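Local coordinates for protein SusD homolog (Bacteroides thetaiotaomicron VPI-5482, PDB 3FDH) that probably binds carbohydrate at the bacterial outer membrane, as a SusD/RagB-family lipoprotein, at residues D40-Y44 and T74-S78; F126-A130 and R463-G467; Q154-Y158 and P491-A495. All blocks are in the same frame, centred on the assembly; numbering follows the deposited sequence.

Overall arrangement
All three contacts are largely buried, and interactions 1 and 2 share a continuous aromatic interior. In interaction 1 the start of helix 40-48 meets the start of helix 76-95 through an edge-to-face ring pair and bridging waters. Interaction 2, its centre about 11 Å away, secures the end of helix 106-127 to the 463-467 loop with direct hydrogen bonds; Tyr464 OH reaches Ile41 O at 2.8 Å, tying the two together. Interaction 3 joins the first turn of helix 154-171 to the C-terminal loop and combines a buried glutamine amide with an exposed glutamine laid over a tryptophan face. It touches interaction 2 through Asp129 OD1 and Gln154 N, 2.9 Å apart, but stays about 11 Å from interaction 1 at the nearest atoms.

Interaction 1: D40-Y44 and T74-S78; sequences DINTY and TFNNS
Asp40, in the first turn of helix 40-48, faces Ser78 of helix 76-95: its CB lies 3.3 Å from Ser78 OG, while its carboxylate works through water. Water 1 accepts from Ser78 N and lies between Asp40 OD2 and Thr74 O, with more acceptors in reach than it can serve at once; water 3 donates to OD2 at 2.6 Å and accepts from Asn77 ND2. On the backbone side, water 2 accepts from Asp40 N and is hydrogen-bonded to Ser78 OG. Ile41 follows with its CD1 end, 4.0 Å from Phe75 CD1, and also reaches Ser78 CB. Tyr44, with CG anti to the carbonyl carbon (chi1 -74°), presents its ring face to the edge of Phe75 in a T-shaped pair, planes at 72°, with Phe75 CZ 3.5 Å from Tyr44 CG. The methyl CG2 of Thr74 approaches the far half of the tyrosine ring, 3.7 Å from Tyr44 CE2. Beyond it, Tyr44 OH bonds Glu68 and accepts a hydrogen bond from water 4, which also donates to Thr74 O. Phe75, at the N-cap position of helix 76-95, also stacks on Tyr464. The two helix starts are therefore joined by apolar contact at Ile41 and Tyr44, and at Asp40 by a hydrated polar border in which water replaces direct bonding.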
# COMPACT_ATOMS: atom_id res chain seq x y z
N ASP A 40 1.92 -6.96 7.89
CA ASP A 40 0.74 -7.83 7.75
C ASP A 40 -0.41 -7.17 7.02
O ASP A 40 -1.11 -7.82 6.32
CB ASP A 40 0.19 -8.28 9.10
CG ASP A 40 1.15 -9.17 9.91
OD1 ASP A 40 2.07 -9.75 9.33
OD2 ASP A 40 0.95 -9.25 11.15
N ILE A 41 -0.59 -5.87 7.17
CA ILE A 41 -1.70 -5.18 6.49
C ILE A 41 -1.58 -5.45 4.99
O ILE A 41 -2.56 -5.80 4.32
CB ILE A 41 -1.71 -3.66 6.74
CG1 ILE A 41 -2.00 -3.36 8.21
CG2 ILE A 41 -2.79 -2.97 5.90
CD1 ILE A 41 -3.25 -3.94 8.71
N ASN A 42 -0.35 -5.32 4.50
CA ASN A 42 -0.01 -5.46 3.07
C ASN A 42 -0.07 -6.93 2.65
O ASN A 42 -0.51 -7.27 1.55
CB ASN A 42 1.39 -4.92 2.76
CG ASN A 42 1.76 -5.02 1.27
OD1 ASN A 42 1.23 -4.25 0.44
ND2 ASN A 42 2.77 -5.86 0.93
N THR A 43 0.38 -7.77 3.57
CA THR A 43 0.41 -9.20 3.32
C THR A 43 -0.99 -9.76 3.03
O THR A 43 -1.22 -10.47 2.03
CB THR A 43 1.14 -9.92 4.48
OG1 THR A 43 2.53 -9.46 4.45
CG2 THR A 43 1.06 -11.48 4.29
N TYR A 44 -1.92 -9.39 3.90
CA TYR A 44 -3.31 -9.85 3.78
C TYR A 44 -4.00 -9.17 2.62
O TYR A 44 -4.75 -9.79 1.86
CB TYR A 44 -4.06 -9.72 5.10
CG TYR A 44 -3.68 -10.76 6.12
CD1 TYR A 44 -2.42 -10.74 6.75
CD2 TYR A 44 -4.57 -11.75 6.49
CE1 TYR A 44 -2.08 -11.71 7.72
CE2 TYR A 44 -4.24 -12.74 7.44
CZ TYR A 44 -3.01 -12.71 8.07
OH TYR A 44 -2.73 -13.68 9.01
N THR A 74 -6.11 -11.49 14.40
CA THR A 74 -5.40 -11.49 13.15
C THR A 74 -4.51 -10.30 12.93
O THR A 74 -3.37 -10.45 12.46
CB THR A 74 -6.37 -11.66 12.01
OG1 THR A 74 -7.10 -12.87 12.23
CG2 THR A 74 -5.67 -11.71 10.72
N PHE A 75 -5.04 -9.12 13.20
CA PHE A 75 -4.27 -7.88 12.97
C PHE A 75 -3.92 -7.19 14.25
O PHE A 75 -3.65 -6.01 14.26
CB PHE A 75 -5.04 -6.93 12.06
CG PHE A 75 -5.28 -7.53 10.69
CD1 PHE A 75 -4.23 -7.69 9.83
CD2 PHE A 75 -6.54 -8.00 10.31
CE1 PHE A 75 -4.39 -8.27 8.61
CE2 PHE A 75 -6.73 -8.60 9.08
CZ PHE A 75 -5.65 -8.74 8.22
N ASN A 76 -3.92 -7.95 15.33
CA ASN A 76 -3.59 -7.35 16.64
C ASN A 76 -2.22 -6.71 16.68
O ASN A 76 -2.03 -5.59 17.16
CB ASN A 76 -3.69 -8.35 17.78
CG ASN A 76 -3.76 -7.66 19.13
OD1 ASN A 76 -4.54 -6.73 19.31
ND2 ASN A 76 -2.93 -8.09 20.07
N ASN A 77 -1.24 -7.42 16.14
CA ASN A 77 0.13 -6.90 16.09
C ASN A 77 0.23 -5.63 15.25
O ASN A 77 0.85 -4.64 15.66
CB ASN A 77 1.11 -7.93 15.56
CG ASN A 77 1.42 -9.01 16.56
OD1 ASN A 77 1.20 -8.86 17.76
ND2 ASN A 77 1.94 -10.13 16.05
N SER A 78 -0.39 -5.67 14.08
CA SER A 78 -0.37 -4.54 13.17
C SER A 78 -1.02 -3.35 13.81
O SER A 78 -0.55 -2.23 13.75
CB SER A 78 -1.11 -4.84 11.88
OG SER A 78 -0.39 -5.82 11.17
O HOH W 1 -0.97 -8.35 12.75
O HOH W 2 2.56 -5.79 10.81
O HOH W 3 2.54 -9.91 13.15
O HOH W 4 -1.74 -12.52 11.84

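Interaction 2: F126-A130 and R463-G467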
# COMPACT_ATOMS: atom_id res chain seq x y z
N PHE A 126 -8.29 1.01 7.47
CA PHE A 126 -8.39 -0.43 7.69
C PHE A 126 -9.39 -0.81 8.72
O PHE A 126 -10.05 -1.82 8.57
CB PHE A 126 -7.00 -1.06 7.90
CG PHE A 126 -6.28 -1.15 6.65
CD1 PHE A 126 -5.62 -0.04 6.14
CD2 PHE A 126 -6.39 -2.27 5.87
CE1 PHE A 126 -5.07 -0.09 4.92
CE2 PHE A 126 -5.81 -2.34 4.67
CZ PHE A 126 -5.17 -1.25 4.17
N PHE A 127 -9.54 0.01 9.74
CA PHE A 127 -10.41 -0.36 10.83
C PHE A 127 -11.70 0.42 10.95
O PHE A 127 -12.63 -0.02 11.61
CB PHE A 127 -9.62 -0.33 12.15
CG PHE A 127 -8.45 -1.25 12.13
CD1 PHE A 127 -8.61 -2.57 12.42
CD2 PHE A 127 -7.19 -0.78 11.80
CE1 PHE A 127 -7.54 -3.42 12.39
CE2 PHE A 127 -6.13 -1.63 11.74
CZ PHE A 127 -6.29 -2.95 12.02
N GLY A 128 -11.76 1.54 10.25
CA GLY A 128 -12.94 2.40 10.26
C GLY A 128 -12.89 3.33 11.44
O GLY A 128 -11.85 3.91 11.74
N ASP A 129 -14.04 3.43 12.09
CA ASP A 129 -14.17 4.20 13.32
C ASP A 129 -13.26 3.53 14.34
O ASP A 129 -13.24 2.29 14.45
CB ASP A 129 -15.58 4.18 13.86
CG ASP A 129 -16.55 5.01 13.02
OD1 ASP A 129 -16.24 5.39 11.87
OD2 ASP A 129 -17.63 5.25 13.55
N ALA A 130 -12.58 4.35 15.13
CA ALA A 130 -11.54 3.82 16.01
C ALA A 130 -10.95 4.90 16.92
O ALA A 130 -11.09 6.10 16.63
CB ALA A 130 -10.39 3.21 15.10
N ARG A 463 -13.19 -4.55 5.52
CA ARG A 463 -12.31 -3.92 6.51
C ARG A 463 -11.57 -4.99 7.28
O ARG A 463 -11.86 -6.17 7.11
CB ARG A 463 -13.16 -3.11 7.50
CG ARG A 463 -14.14 -3.92 8.31
CD ARG A 463 -15.35 -3.06 8.69
NE ARG A 463 -15.04 -2.01 9.65
CZ ARG A 463 -15.79 -0.94 9.88
NH1 ARG A 463 -16.89 -0.71 9.18
NH2 ARG A 463 -15.39 -0.07 10.80
N TYR A 464 -10.66 -4.54 8.16
CA TYR A 464 -9.89 -5.44 9.04
C TYR A 464 -10.54 -5.41 10.42
O TYR A 464 -10.98 -4.34 10.87
CB TYR A 464 -8.45 -5.02 9.21
CG TYR A 464 -7.63 -5.29 7.95
CD1 TYR A 464 -8.27 -5.51 6.77
CD2 TYR A 464 -6.25 -5.30 7.99
CE1 TYR A 464 -7.52 -5.73 5.60
CE2 TYR A 464 -5.54 -5.52 6.88
CZ TYR A 464 -6.16 -5.73 5.70
OH TYR A 464 -5.32 -5.94 4.60
N PRO A 465 -10.54 -6.56 11.13
CA PRO A 465 -11.10 -6.53 12.47
C PRO A 465 -10.21 -5.82 13.50
O PRO A 465 -8.97 -5.84 13.43
CB PRO A 465 -11.22 -8.02 12.82
CG PRO A 465 -10.15 -8.69 12.00
CD PRO A 465 -10.19 -7.93 10.71
N TYR A 466 -10.87 -5.20 14.46
CA TYR A 466 -10.17 -4.52 15.56
C TYR A 466 -9.29 -5.50 16.34
O TYR A 466 -9.61 -6.70 16.51
CB TYR A 466 -11.14 -3.86 16.54
CG TYR A 466 -12.05 -2.79 15.94
CD1 TYR A 466 -11.54 -1.56 15.54
CD2 TYR A 466 -13.41 -3.02 15.78
CE1 TYR A 466 -12.37 -0.58 14.96
CE2 TYR A 466 -14.26 -2.03 15.23
CZ TYR A 466 -13.73 -0.82 14.84
OH TYR A 466 -14.56 0.13 14.29
N GLY A 467 -8.20 -4.96 16.87
CA GLY A 467 -7.23 -5.75 17.63
C GLY A 467 -7.79 -6.17 18.94
O GLY A 467 -8.47 -5.41 19.62
O HOH W 5 -12.87 -2.70 11.73
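The C-terminal end of helix 106-127 meets the irregular 463-467 loop here, with Phe126 O accepting a nearly straight bond from Tyr464 N (2.8 Å, 171° at the hydrogen). Beside that bond the two side chains point the same way, and the edge of Phe126 bears on the face of Tyr464: Phe126 CD2 stands over the ring centre, 3.5 Å from Tyr464 CZ, with planes at 67°. Phe127 O is gripped twice, by Arg463 NH2 at 2.9 Å from above its carbonyl plane and by water 5. That water also accepts from Arg463 NE and donates to Tyr464 O. A bend at chi3 (-69°) turns the arginine chain back to this carbonyl; its NH1 and NH2 have further partners in Glu490 O and the C-terminal carboxylate of Arg499. Gly128, the first residue beyond the helix, has positive phi, and its CA lies 3.5 Å from Arg463 NH2. This helix terminus belongs to the helix-rich SusD-like fold, and the loop facing it leads into helix 468-473. Phe127 turns its ring edge to Pro465 O, with CE1 3.0 Å away, and its CB packs 3.9 Å from Tyr466 CE1. Ala130 CB meets the edge of that same tyrosine ring.

Interaction 3: Q154-Y158 and P491-A495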
# COMPACT_ATOMS: atom_id res chain seq x y z
N GLN A 154 -14.60 7.75 11.52
CA GLN A 154 -13.57 7.73 10.48
C GLN A 154 -13.44 9.13 9.91
O GLN A 154 -12.35 9.59 9.53
CB GLN A 154 -13.92 6.75 9.37
CG GLN A 154 -12.76 6.41 8.47
CD GLN A 154 -13.18 5.82 7.19
OE1 GLN A 154 -14.09 6.33 6.52
NE2 GLN A 154 -12.50 4.73 6.79
N GLN A 155 -14.57 9.83 9.87
CA GLN A 155 -14.57 11.20 9.34
C GLN A 155 -13.73 12.10 10.26
O GLN A 155 -12.94 12.91 9.80
CB GLN A 155 -15.98 11.74 9.13
CG GLN A 155 -16.01 13.12 8.51
CD GLN A 155 -17.44 13.68 8.40
OE1 GLN A 155 -18.38 13.16 9.03
NE2 GLN A 155 -17.61 14.73 7.62
N GLU A 156 -13.90 11.92 11.56
CA GLU A 156 -13.13 12.69 12.54
C GLU A 156 -11.65 12.40 12.41
O GLU A 156 -10.83 13.29 12.58
CB GLU A 156 -13.59 12.41 13.96
CG GLU A 156 -14.89 13.09 14.26
CD GLU A 156 -15.54 12.65 15.55
OE1 GLU A 156 -15.25 11.55 16.06
OE2 GLU A 156 -16.41 13.41 16.01
N ILE A 157 -11.32 11.16 12.09
CA ILE A 157 -9.91 10.77 11.98
C ILE A 157 -9.34 11.48 10.75
O ILE A 157 -8.25 12.05 10.79
CB ILE A 157 -9.71 9.23 11.92
CG1 ILE A 157 -10.18 8.55 13.21
CG2 ILE A 157 -8.18 8.91 11.65
CD1 ILE A 157 -10.18 7.02 13.17
N TYR A 158 -10.11 11.49 9.67
CA TYR A 158 -9.66 12.15 8.43
C TYR A 158 -9.46 13.67 8.61
O TYR A 158 -8.53 14.26 8.04
CB TYR A 158 -10.49 11.81 7.18
CG TYR A 158 -9.79 10.69 6.40
CD1 TYR A 158 -10.00 9.37 6.67
CD2 TYR A 158 -8.84 10.99 5.47
CE1 TYR A 158 -9.34 8.38 5.99
CE2 TYR A 158 -8.14 10.02 4.80
CZ TYR A 158 -8.40 8.70 5.06
OH TYR A 158 -7.72 7.74 4.36
N PRO A 491 -19.40 -1.59 5.53
CA PRO A 491 -18.30 -0.88 4.86
C PRO A 491 -17.78 0.25 5.74
O PRO A 491 -18.46 0.71 6.63
CB PRO A 491 -18.98 -0.24 3.64
CG PRO A 491 -20.27 -0.90 3.49
CD PRO A 491 -20.67 -1.49 4.80
N VAL A 492 -16.58 0.73 5.47
CA VAL A 492 -16.05 1.90 6.20
C VAL A 492 -16.80 3.15 5.70
O VAL A 492 -17.47 3.12 4.65
CB VAL A 492 -14.50 2.03 6.08
CG1 VAL A 492 -13.89 0.72 6.63
CG2 VAL A 492 -14.00 2.32 4.64
N TRP A 493 -16.70 4.25 6.43
CA TRP A 493 -17.46 5.45 6.06
C TRP A 493 -17.20 6.02 4.66
O TRP A 493 -18.13 6.32 3.92
CB TRP A 493 -17.28 6.51 7.11
CG TRP A 493 -17.93 7.80 6.82
CD1 TRP A 493 -19.25 8.13 7.03
CD2 TRP A 493 -17.29 8.97 6.32
NE1 TRP A 493 -19.45 9.44 6.68
CE2 TRP A 493 -18.27 9.98 6.24
CE3 TRP A 493 -15.98 9.27 5.93
CZ2 TRP A 493 -17.99 11.27 5.77
CZ3 TRP A 493 -15.70 10.56 5.45
CH2 TRP A 493 -16.71 11.54 5.38
N TRP A 494 -15.94 6.10 4.27
CA TRP A 494 -15.65 6.66 2.95
C TRP A 494 -16.14 5.77 1.84
O TRP A 494 -16.20 6.20 0.67
CB TRP A 494 -14.18 7.10 2.76
CG TRP A 494 -13.04 6.13 3.07
CD1 TRP A 494 -12.12 6.30 4.05
CD2 TRP A 494 -12.68 4.92 2.38
NE1 TRP A 494 -11.20 5.28 4.02
CE2 TRP A 494 -11.52 4.41 3.02
CE3 TRP A 494 -13.21 4.22 1.30
CZ2 TRP A 494 -10.87 3.24 2.61
CZ3 TRP A 494 -12.55 3.03 0.89
CH2 TRP A 494 -11.41 2.56 1.56
N ALA A 495 -16.57 4.58 2.22
CA ALA A 495 -17.08 3.59 1.24
C ALA A 495 -18.58 3.53 1.28
O ALA A 495 -19.20 2.67 0.68
CB ALA A 495 -16.46 2.19 1.48
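Gln154 carries the tight side of this contact, its extended chain reaching the 3-10 turn at Trp493 and Trp494. Gln154 OE1 accepts from Trp494 N at 2.9 Å; the donor lies in the carbonyl plane. With CG anti to the backbone N (chi1 -165°) and the chain straight beyond it, the amide reaches past the Trp493 side chain, where OE1 meets Trp493 CB at 3.2 Å near the edge of the indole. The amide runs nearly parallel to the Trp494 ring, planes 10° apart, with Gln154 CD 3.3 Å from Trp494 CD1. Its other end, NE2, abuts Val492 CB at 3.4 Å and donates to Ala124 O, so both ends of this buried amide are hydrogen-bonded. These pairings fasten the first turn of helix 154-171 to the loop following helix 475-481, close to the chain terminus in this SusD-family fold. Tyr158, one turn along, brings CE1 within 4.0 Å of Trp494 CD1; Asp125 OD1 receives both Tyr158 OH and Trp494 NE1. The outer side is more open to solvent and, with no hydrogen bond between Gln155 and Trp493, rests on packing over the indole face. Exposed Gln155 lies over one face of Trp493: its CB sits 3.7 Å from the centroid of the six-membered ring in a CH-pi contact, 7° from the normal, and Gln155 CG approaches Trp493 CH2 at 3.6 Å. Arg212 makes a cation-pi contact with this indole.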